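Local coordinates for protein bacteriorhodopsin (Nanosalina sp., PDB 6EYU) that works as an inward proton pump of the xenorhodopsin type, probably driven by light absorbed by its bound retinal, at residues G9-G12 with S13-F16; K99-D102 with L103-A106; T128-Y131 with V132-L136. All coordinates share one frame; numbering follows the deposited sequence.

All three contacts are local, each joining neighbouring residues of one continuous run, but they sit in different places. Contact 1 is a surface contact at the entry to helix 14-38, where a turn with an aromatic-glutamine contact gives way to residues lying against two eicosane chains. Contacts 2 and 3 are both buried, lie on the consecutive helices 101-124 and 128-145, and both touch a second subunit; their nearest atoms are about 7 Å apart. Contact 2 is the polar helix start, with an arginine-aspartate salt bridge beside glycerol-ester lipids. Contact 3 is mostly apolar and aromatic, with one side against retinal. Contacts 1 and 2 lie on opposite sides of the chain's centre, about 41 Å apart between centres.

Contact 1 of 3, residues G9-G12 with S13-F16; sequences GGFG and SQPF. With LFA (eicosane), chain E; LFA (eicosane), chain F.
F11 lays its ring over Q14, and the CB of Q14 sits 3.5 Å from the ring centroid, almost exactly on the ring normal: a CH-pi contact square over the face. The Q14 amide reaches on past that ring, with OE1 3.4 Å from F11 CE2 and its plane turned 49° from the ring. S13 comes in at the edge instead, OG in the ring plane and 3.2 Å from F11 CE1. What sets these groups up is the backbone. A type I turn from F11 to Q14 is closed by Q14 N bonding F11 O at 3.2 Å. With CG anti to its own N (chi1 -170°), F11 swings its ring back over the turn. I6 of helix 2-7 also packs on F11 and S13, while S13 OG makes a weak hydrogen bond to S202 OG on helix 198-230. Farther along, F16 turns one ring face to an eicosane, its CZ 3.4 Å from C14, and a second eicosane ends beside Q14, C20 lying 3.3 Å from NE2. This is a turn leading into the first long helix of a rhodopsin-like bundle, at its lipid-facing surface.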
loop_
_atom_site.group_PDB
_atom_site.type_symbol
_atom_site.label_atom_id
_atom_site.label_comp_id
_atom_site.label_asym_id
_atom_site.label_seq_id
_atom_site.Cartn_x
_atom_site.Cartn_y
_atom_site.Cartn_z
ATOM N N GLY A 9 7.740 34.531 -0.275
ATOM C CA GLY A 9 8.755 35.409 -0.845
ATOM C C GLY A 9 9.232 34.929 -2.202
ATOM O O GLY A 9 8.429 34.701 -3.109
ATOM N N GLY A 10 10.546 34.807 -2.352
ATOM C CA GLY A 10 11.155 34.609 -3.662
ATOM C C GLY A 10 10.926 33.208 -4.198
ATOM O O GLY A 10 11.084 32.959 -5.393
ATOM N N PHE A 11 10.620 32.278 -3.300
ATOM C CA PHE A 11 10.555 30.864 -3.652
ATOM C C PHE A 11 11.840 30.427 -4.346
ATOM O O PHE A 11 11.819 29.989 -5.497
ATOM C CB PHE A 11 9.353 30.598 -4.562
ATOM C CG PHE A 11 9.070 29.139 -4.779
ATOM C CD1 PHE A 11 9.854 28.170 -4.177
ATOM C CD2 PHE A 11 7.991 28.738 -5.549
ATOM C CE1 PHE A 11 9.588 26.826 -4.364
ATOM C CE2 PHE A 11 7.717 27.397 -5.739
ATOM C CZ PHE A 11 8.515 26.439 -5.144
ATOM N N GLY A 12 12.956 30.534 -3.632
ATOM C CA GLY A 12 14.273 30.441 -4.250
ATOM C C GLY A 12 14.631 29.026 -4.661
ATOM O O GLY A 12 15.644 28.803 -5.323
ATOM N N SER A 13 13.823 28.061 -4.233
ATOM C CA SER A 13 14.121 26.655 -4.482
ATOM C C SER A 13 13.434 26.164 -5.753
ATOM O O SER A 13 13.703 25.058 -6.224
ATOM C CB SER A 13 13.689 25.797 -3.291
ATOM O OG SER A 13 12.330 26.030 -2.960
ATOM N N GLN A 14 12.599 27.014 -6.341
ATOM C CA GLN A 14 11.677 26.580 -7.385
ATOM C C GLN A 14 12.436 26.059 -8.602
ATOM O O GLN A 14 12.004 25.100 -9.243
ATOM C CB GLN A 14 10.756 27.729 -7.800
ATOM C CG GLN A 14 10.040 27.499 -9.121
ATOM C CD GLN A 14 8.907 28.481 -9.352
ATOM O OE1 GLN A 14 7.746 28.179 -9.078
ATOM N NE2 GLN A 14 9.229 29.623 -9.947
ATOM N N PRO A 15 13.563 26.705 -8.937
ATOM C CA PRO A 15 14.375 26.224 -10.050
ATOM C C PRO A 15 14.917 24.820 -9.807
ATOM O O PRO A 15 14.872 23.975 -10.701
ATOM C CB PRO A 15 15.528 27.238 -10.124
ATOM C CG PRO A 15 15.250 28.292 -9.097
ATOM C CD PRO A 15 13.839 28.115 -8.628
ATOM N N PHE A 16 15.430 24.581 -8.604
ATOM C CA PHE A 16 15.934 23.264 -8.235
ATOM C C PHE A 16 14.818 22.228 -8.299
ATOM O O PHE A 16 14.990 21.150 -8.869
ATOM C CB PHE A 16 16.528 23.300 -6.825
ATOM C CG PHE A 16 17.764 24.144 -6.712
ATOM C CD1 PHE A 16 17.670 25.500 -6.448
ATOM C CD2 PHE A 16 19.016 23.598 -6.940
ATOM C CE1 PHE A 16 18.805 26.282 -6.344
ATOM C CE2 PHE A 16 20.155 24.373 -6.842
ATOM C CZ PHE A 16 20.050 25.717 -6.542
HETATM C C5 LFA E . 22.166 17.272 -13.539
HETATM C C6 LFA E . 21.710 18.675 -13.932
HETATM C C7 LFA E . 21.308 19.454 -12.680
HETATM C C8 LFA E . 20.930 20.880 -13.076
HETATM C C9 LFA E . 20.488 21.676 -11.848
HETATM C C10 LFA E . 20.396 23.154 -12.225
HETATM C C11 LFA E . 19.567 23.924 -11.196
HETATM C C12 LFA E . 20.288 25.225 -10.842
HETATM C C13 LFA E . 19.281 26.342 -10.568
HETATM C C14 LFA E . 19.848 27.281 -9.501
HETATM C C15 LFA E . 19.160 28.644 -9.566
HETATM C C16 LFA E . 19.072 29.234 -8.158
HETATM C C17 LFA E . 18.664 30.707 -8.225
HETATM C C18 LFA E . 17.976 31.101 -6.918
HETATM C C19 LFA E . 18.157 32.597 -6.660
HETATM C C20 LFA E . 17.499 33.399 -7.781
HETATM C C7 LFA F . 19.316 17.622 -17.676
HETATM C C8 LFA F . 18.722 18.877 -18.312
HETATM C C9 LFA F . 17.590 19.408 -17.434
HETATM C C10 LFA F . 17.894 20.846 -17.016
HETATM C C11 LFA F . 16.594 21.549 -16.632
HETATM C C12 LFA F . 16.901 22.925 -16.044
HETATM C C13 LFA F . 15.596 23.591 -15.611
HETATM C C14 LFA F . 15.876 24.972 -15.021
HETATM C C15 LFA F . 14.549 25.638 -14.664
HETATM C C16 LFA F . 14.738 27.146 -14.509
HETATM C C17 LFA F . 13.751 27.671 -13.468
HETATM C C18 LFA F . 12.863 28.749 -14.086
HETATM C C19 LFA F . 12.095 29.465 -12.977
HETATM C C20 LFA F . 11.316 28.440 -12.156
#

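Contact 2 of 3, residues K99-D102 with L103-A106; sequences KRYD and LLGA. With MUN ([(2~{S})-2,3-bis(oxidanyl)propyl] (~{E})-undec-2-enoate), chain N; MUN ([(2~{S})-2,3-bis(oxidanyl)propyl] (~{E})-undec-2-enoate), chain V.
R100 and L103 meet in the opening turn of helix 101-124, in the seven-helix bundle of a microbial rhodopsin, where R100 holds the N-cap position. Its carbonyl O takes two weak bonds, from L103 N and L104 N, before regular helix bonding sets in with G105 N to Y101 O and A106 N to D102 O (2.9 and 2.7 Å).

The arginine does not run out straight. CG stands anti to the carbonyl carbon (chi1 -77°), and bends at chi2 and chi3 then fold the chain back over L103. L103 CD1 rests 3.8 Å from R100 CB, while L103 CG lies 4.1 Å from the plane of the guanidinium, over one face but off its centre. D102 closes on the same group from within the turn: with CG lodged between its backbone N and carbonyl carbon (chi1 47°), its carboxylate turns toward R100 and pairs OD2 with NH1 in a salt bridge whose modelled length is too short to be trusted in detail. Replacing L103 with an alanine would probably take away the branched support against the guanidinium face, leaving the arginine freer to turn and opening a gap beside P147 and F148, which the leucine touches.

On another side of the helix Y101 and L104 lie side by side and point the same way, CD1 to CD1 at 4.0 Å, with L104 packing on L86, L90 and F93 of helix 72-93. Q42, K43 and I46 of the second subunit pack on R100, D102 and A106. Two glycerol-ester lipids border the turn: G105, with no side chain, brings its O 3.7 Å from CAN of one, and R100 presents the guanidinium edge to the ester of the other, its NH2 3.1 Å from OAD.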
loop_
_atom_site.group_PDB
_atom_site.type_symbol
_atom_site.label_atom_id
_atom_site.label_comp_id
_atom_site.label_asym_id
_atom_site.label_seq_id
_atom_site.Cartn_x
_atom_site.Cartn_y
_atom_site.Cartn_z
ATOM N N LYS A 99 17.935 -16.435 -1.565
ATOM C CA LYS A 99 17.143 -15.212 -1.532
ATOM C C LYS A 99 16.275 -15.176 -0.280
ATOM O O LYS A 99 15.418 -16.037 -0.083
ATOM C CB LYS A 99 16.258 -15.122 -2.777
ATOM C CG LYS A 99 16.978 -14.602 -4.012
ATOM C CD LYS A 99 17.828 -15.681 -4.662
ATOM C CE LYS A 99 18.933 -15.077 -5.514
ATOM N NZ LYS A 99 19.293 -15.942 -6.670
ATOM N N ARG A 100 16.531 -14.201 0.586
ATOM C CA ARG A 100 15.796 -14.081 1.840
ATOM C C ARG A 100 14.795 -12.935 1.773
ATOM O O ARG A 100 15.086 -11.816 2.197
ATOM C CB ARG A 100 16.763 -13.866 3.004
ATOM C CG ARG A 100 17.476 -15.132 3.446
ATOM C CD ARG A 100 16.804 -15.752 4.661
ATOM N NE ARG A 100 17.393 -15.276 5.908
ATOM C CZ ARG A 100 16.713 -15.100 7.037
ATOM N NH1 ARG A 100 15.435 -15.446 7.104
ATOM N NH2 ARG A 100 17.324 -14.623 8.111
ATOM N N TYR A 101 13.587 -13.243 1.310
ATOM C CA TYR A 101 12.613 -12.215 0.966
ATOM C C TYR A 101 11.965 -11.642 2.223
ATOM O O TYR A 101 11.243 -10.648 2.160
ATOM C CB TYR A 101 11.538 -12.790 0.044
ATOM C CG TYR A 101 11.994 -12.968 -1.387
ATOM C CD1 TYR A 101 12.157 -11.872 -2.225
ATOM C CD2 TYR A 101 12.371 -14.217 -1.864
ATOM C CE1 TYR A 101 12.622 -12.023 -3.516
ATOM C CE2 TYR A 101 12.837 -14.378 -3.156
ATOM C CZ TYR A 101 12.959 -13.278 -3.978
ATOM O OH TYR A 101 13.419 -13.433 -5.265
ATOM N N ASP A 102 12.251 -12.256 3.368
ATOM C CA ASP A 102 11.787 -11.732 4.648
ATOM C C ASP A 102 12.654 -10.563 5.100
ATOM O O ASP A 102 12.146 -9.569 5.622
ATOM C CB ASP A 102 11.792 -12.831 5.713
ATOM C CG ASP A 102 13.079 -13.632 5.722
ATOM O OD1 ASP A 102 13.773 -13.653 4.684
ATOM O OD2 ASP A 102 13.335 -14.333 6.724
ATOM N N LEU A 103 13.944 -10.635 4.793
ATOM C CA LEU A 103 14.843 -9.502 4.987
ATOM C C LEU A 103 14.491 -8.364 4.035
ATOM O O LEU A 103 14.546 -7.192 4.406
ATOM C CB LEU A 103 16.294 -9.933 4.772
ATOM C CG LEU A 103 16.787 -11.041 5.706
ATOM C CD1 LEU A 103 18.260 -11.332 5.465
ATOM C CD2 LEU A 103 16.542 -10.661 7.158
ATOM N N LEU A 104 14.099 -8.718 2.815
ATOM C CA LEU A 104 13.611 -7.737 1.852
ATOM C C LEU A 104 12.359 -7.050 2.385
ATOM O O LEU A 104 12.219 -5.831 2.288
ATOM C CB LEU A 104 13.300 -8.414 0.515
ATOM C CG LEU A 104 14.174 -8.005 -0.674
ATOM C CD1 LEU A 104 13.382 -8.103 -1.968
ATOM C CD2 LEU A 104 14.731 -6.602 -0.490
ATOM N N GLY A 105 11.447 -7.842 2.939
ATOM C CA GLY A 105 10.257 -7.305 3.589
ATOM C C GLY A 105 10.601 -6.439 4.785
ATOM O O GLY A 105 10.044 -5.354 4.957
ATOM N N ALA A 106 11.508 -6.929 5.624
ATOM C CA ALA A 106 11.966 -6.171 6.783
ATOM C C ALA A 106 12.632 -4.871 6.346
ATOM O O ALA A 106 12.364 -3.806 6.903
ATOM C CB ALA A 106 12.930 -7.006 7.610
HETATM C CAR MUN N . 4.890 -1.006 8.080
HETATM C CAQ MUN N . 4.616 -2.220 7.195
HETATM C CAP MUN N . 5.757 -3.222 7.364
HETATM C CAO MUN N . 5.406 -4.526 6.654
HETATM C CAN MUN N . 6.676 -5.363 6.526
HETATM C CAM MUN N . 6.365 -6.812 6.886
HETATM C CAK MUN N . 6.931 -7.719 5.796
HETATM C CAH MUN N . 7.671 -8.887 6.445
HETATM C CAF MUN N . 7.045 -10.195 5.965
HETATM C CAC MUN N . 8.037 -11.242 5.447
HETATM C CAA MUN N . 7.517 -12.152 4.327
HETATM O OAD MUN N . 6.319 -12.185 4.052
HETATM O OAB MUN N . 8.412 -13.079 3.886
HETATM C CAE MUN N . 7.712 -14.045 3.098
HETATM C CAG MUN N . 8.694 -15.091 2.568
HETATM O OAJ MUN N . 9.868 -15.101 3.385
HETATM C CAI MUN N . 8.032 -16.470 2.606
HETATM O OAL MUN N . 9.024 -17.480 2.405
HETATM C CAQ MUN V . 14.232 -3.623 11.610
HETATM C CAP MUN V . 15.427 -4.458 11.147
HETATM C CAO MUN V . 15.533 -5.719 12.009
HETATM C CAN MUN V . 15.561 -6.952 11.102
HETATM C CAM MUN V . 16.326 -8.089 11.790
HETATM C CAK MUN V . 16.141 -9.376 10.981
HETATM C CAH MUN V . 17.112 -10.460 11.469
HETATM C CAF MUN V . 18.550 -9.927 11.471
HETATM C CAC MUN V . 19.552 -10.657 10.527
HETATM C CAA MUN V . 19.314 -12.179 10.327
HETATM O OAD MUN V . 18.173 -12.637 10.367
HETATM O OAB MUN V . 20.375 -12.834 9.774
HETATM C CAE MUN V . 20.022 -14.171 9.408
HETATM C CAG MUN V . 21.262 -14.900 8.883
HETATM O OAJ MUN V . 22.425 -14.398 9.545
HETATM C CAI MUN V . 21.131 -16.401 9.152
HETATM O OAL MUN V . 22.425 -17.010 9.102
#

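Contact 3 of 3, residues T128-Y131 with V132-L136; sequences TPYY and VGVLL. With RET (retinal), chain D; MUN ([(2~{S})-2,3-bis(oxidanyl)propyl] (~{E})-undec-2-enoate), chain P.
P129, Y130 and Y131 each offer a carbonyl to the amide four residues on, so G133 N, V134 N and L135 N close one regular turn with bonds of 3.0 to 3.1 Å. Among the side chains, Y130 and V134 meet. V134 CG2 hangs over one face of the tyrosine ring, 4.1 Å from its centroid and 26° off the normal, and comes to 3.7 Å from Y130 CE1 in a CH-pi contact. The methyl group gets there because CG1 is the branch anti to the valine's own N (chi1 169°), which puts CG2 beside the backbone N, anti to the carbonyl carbon. Y130 and G133 form part of the retinal pocket of this rhodopsin, at the cyclohexenyl end of the chromophore. Y130 CD2 reaches 3.2 Å from retinal C3, meeting it obliquely, and G133 lets the helix backbone close in, with its C 3.9 Å from methyl C18. The rings of W181, nearly parallel to it, and of Y182 also meet the tyrosine; its OH is hydrogen-bonded to the carbonyl of P178. Facing the membrane, Y131 and L135 border a glycerol-ester lipid: Y131 CD2 is 3.7 Å from CAC of the lipid, and L135 CD2 meets its tail at CAQ, 3.5 Å away. V132 packs on L57 of the second subunit.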
loop_
_atom_site.group_PDB
_atom_site.type_symbol
_atom_site.label_atom_id
_atom_site.label_comp_id
_atom_site.label_asym_id
_atom_site.label_seq_id
_atom_site.Cartn_x
_atom_site.Cartn_y
_atom_site.Cartn_z
ATOM N N THR A 128 9.100 12.753 19.233
ATOM C CA THR A 128 9.173 11.381 19.722
ATOM C C THR A 128 9.301 10.398 18.563
ATOM O O THR A 128 10.242 9.605 18.520
ATOM C CB THR A 128 7.937 11.010 20.563
ATOM O OG1 THR A 128 7.947 11.751 21.788
ATOM C CG2 THR A 128 7.932 9.520 20.875
ATOM N N PRO A 129 8.364 10.460 17.603
ATOM C CA PRO A 129 8.360 9.502 16.499
ATOM C C PRO A 129 9.638 9.570 15.672
ATOM O O PRO A 129 10.172 8.536 15.272
ATOM C CB PRO A 129 7.151 9.931 15.655
ATOM C CG PRO A 129 6.321 10.792 16.548
ATOM C CD PRO A 129 7.293 11.461 17.471
ATOM N N TYR A 130 10.173 10.776 15.504
ATOM C CA TYR A 130 11.457 10.958 14.836
ATOM C C TYR A 130 12.498 10.000 15.408
ATOM O O TYR A 130 13.302 9.433 14.669
ATOM C CB TYR A 130 11.937 12.403 14.987
ATOM C CG TYR A 130 13.356 12.632 14.512
ATOM C CD1 TYR A 130 14.419 12.589 15.405
ATOM C CD2 TYR A 130 13.611 13.057 13.214
ATOM C CE1 TYR A 130 15.708 12.883 14.998
ATOM C CE2 TYR A 130 14.896 13.352 12.798
ATOM C CZ TYR A 130 15.940 13.258 13.692
ATOM O OH TYR A 130 17.223 13.538 13.279
ATOM N N TYR A 131 12.417 9.756 16.712
ATOM C CA TYR A 131 13.438 8.980 17.407
ATOM C C TYR A 131 13.305 7.497 17.081
ATOM O O TYR A 131 14.302 6.812 16.850
ATOM C CB TYR A 131 13.330 9.193 18.918
ATOM C CG TYR A 131 13.960 10.482 19.395
ATOM C CD1 TYR A 131 15.139 10.949 18.829
ATOM C CD2 TYR A 131 13.299 11.304 20.299
ATOM C CE1 TYR A 131 15.667 12.175 19.185
ATOM C CE2 TYR A 131 13.825 12.526 20.669
ATOM C CZ TYR A 131 15.010 12.955 20.112
ATOM O OH TYR A 131 15.547 14.165 20.491
ATOM N N VAL A 132 12.066 7.026 16.984
ATOM C CA VAL A 132 11.795 5.688 16.475
ATOM C C VAL A 132 12.358 5.523 15.067
ATOM O O VAL A 132 13.052 4.549 14.776
ATOM C CB VAL A 132 10.283 5.399 16.441
ATOM C CG1 VAL A 132 9.999 4.155 15.613
ATOM C CG2 VAL A 132 9.743 5.242 17.855
ATOM N N GLY A 133 12.107 6.511 14.215
ATOM C CA GLY A 133 12.649 6.512 12.861
ATOM C C GLY A 133 14.145 6.269 12.847
ATOM O O GLY A 133 14.631 5.378 12.151
ATOM N N VAL A 134 14.876 7.058 13.627
ATOM C CA VAL A 134 16.331 6.976 13.649
ATOM C C VAL A 134 16.786 5.572 14.032
ATOM O O VAL A 134 17.640 4.983 13.369
ATOM C CB VAL A 134 16.939 7.982 14.644
ATOM C CG1 VAL A 134 18.416 7.690 14.855
ATOM C CG2 VAL A 134 16.734 9.406 14.151
ATOM N N LEU A 135 16.217 5.043 15.111
ATOM C CA LEU A 135 16.407 3.642 15.467
ATOM C C LEU A 135 16.155 2.747 14.259
ATOM O O LEU A 135 17.038 2.003 13.830
ATOM C CB LEU A 135 15.465 3.249 16.608
ATOM C CG LEU A 135 16.118 3.075 17.980
ATOM C CD1 LEU A 135 17.370 3.932 18.097
ATOM C CD2 LEU A 135 15.129 3.412 19.085
ATOM N N LEU A 136 14.973 2.882 13.667
ATOM C CA LEU A 136 14.585 2.054 12.534
ATOM C C LEU A 136 15.622 2.142 11.422
ATOM O O LEU A 136 15.996 1.130 10.827
ATOM C CB LEU A 136 13.218 2.488 12.005
ATOM C CG LEU A 136 12.026 1.950 12.800
ATOM C CD1 LEU A 136 10.721 2.535 12.285
ATOM C CD2 LEU A 136 11.998 0.431 12.743
HETATM C C1 RET D . 12.726 11.201 8.205
HETATM C C2 RET D . 11.800 11.316 9.419
HETATM C C3 RET D . 12.590 11.415 10.722
HETATM C C4 RET D . 13.357 10.120 10.973
HETATM C C5 RET D . 14.052 9.648 9.696
HETATM C C6 RET D . 13.799 10.131 8.447
HETATM C C7 RET D . 14.561 9.623 7.322
HETATM C C8 RET D . 14.303 10.047 6.054
HETATM C C9 RET D . 15.005 9.444 4.950
HETATM C C10 RET D . 14.799 9.883 3.645
HETATM C C11 RET D . 15.491 9.415 2.507
HETATM C C12 RET D . 14.981 10.001 1.353
HETATM C C13 RET D . 15.346 9.671 0.030
HETATM C C14 RET D . 14.743 10.327 -1.052
HETATM C C15 RET D . 14.925 10.032 -2.400
HETATM C C16 RET D . 11.918 10.781 6.976
HETATM C C17 RET D . 13.426 12.536 7.943
HETATM C C18 RET D . 15.130 8.571 9.837
HETATM C C19 RET D . 16.024 8.335 5.220
HETATM C C20 RET D . 16.423 8.614 -0.223
HETATM C CAR MUN P . 11.588 0.435 19.032
HETATM C CAQ MUN P . 12.178 1.625 19.790
HETATM C CAP MUN P . 12.052 1.383 21.295
HETATM C CAO MUN P . 11.575 2.666 21.974
HETATM C CAN MUN P . 12.072 3.873 21.177
HETATM C CAM MUN P . 11.456 5.151 21.747
HETATM C CAK MUN P . 12.365 5.714 22.840
HETATM C CAH MUN P . 12.654 7.187 22.548
HETATM C CAF MUN P . 11.921 8.068 23.563
HETATM C CAC MUN P . 11.879 9.558 23.215
HETATM C CAA MUN P . 11.146 10.449 24.220
HETATM O OAD MUN P . 10.256 9.994 24.937
HETATM O OAB MUN P . 11.449 11.772 24.137
HETATM C CAE MUN P . 10.248 12.550 24.144
HETATM C CAG MUN P . 10.534 13.921 24.760
HETATM O OAJ MUN P . 11.785 14.413 24.271
HETATM C CAI MUN P . 9.418 14.897 24.378
HETATM O OAL MUN P . 8.331 14.764 25.298
#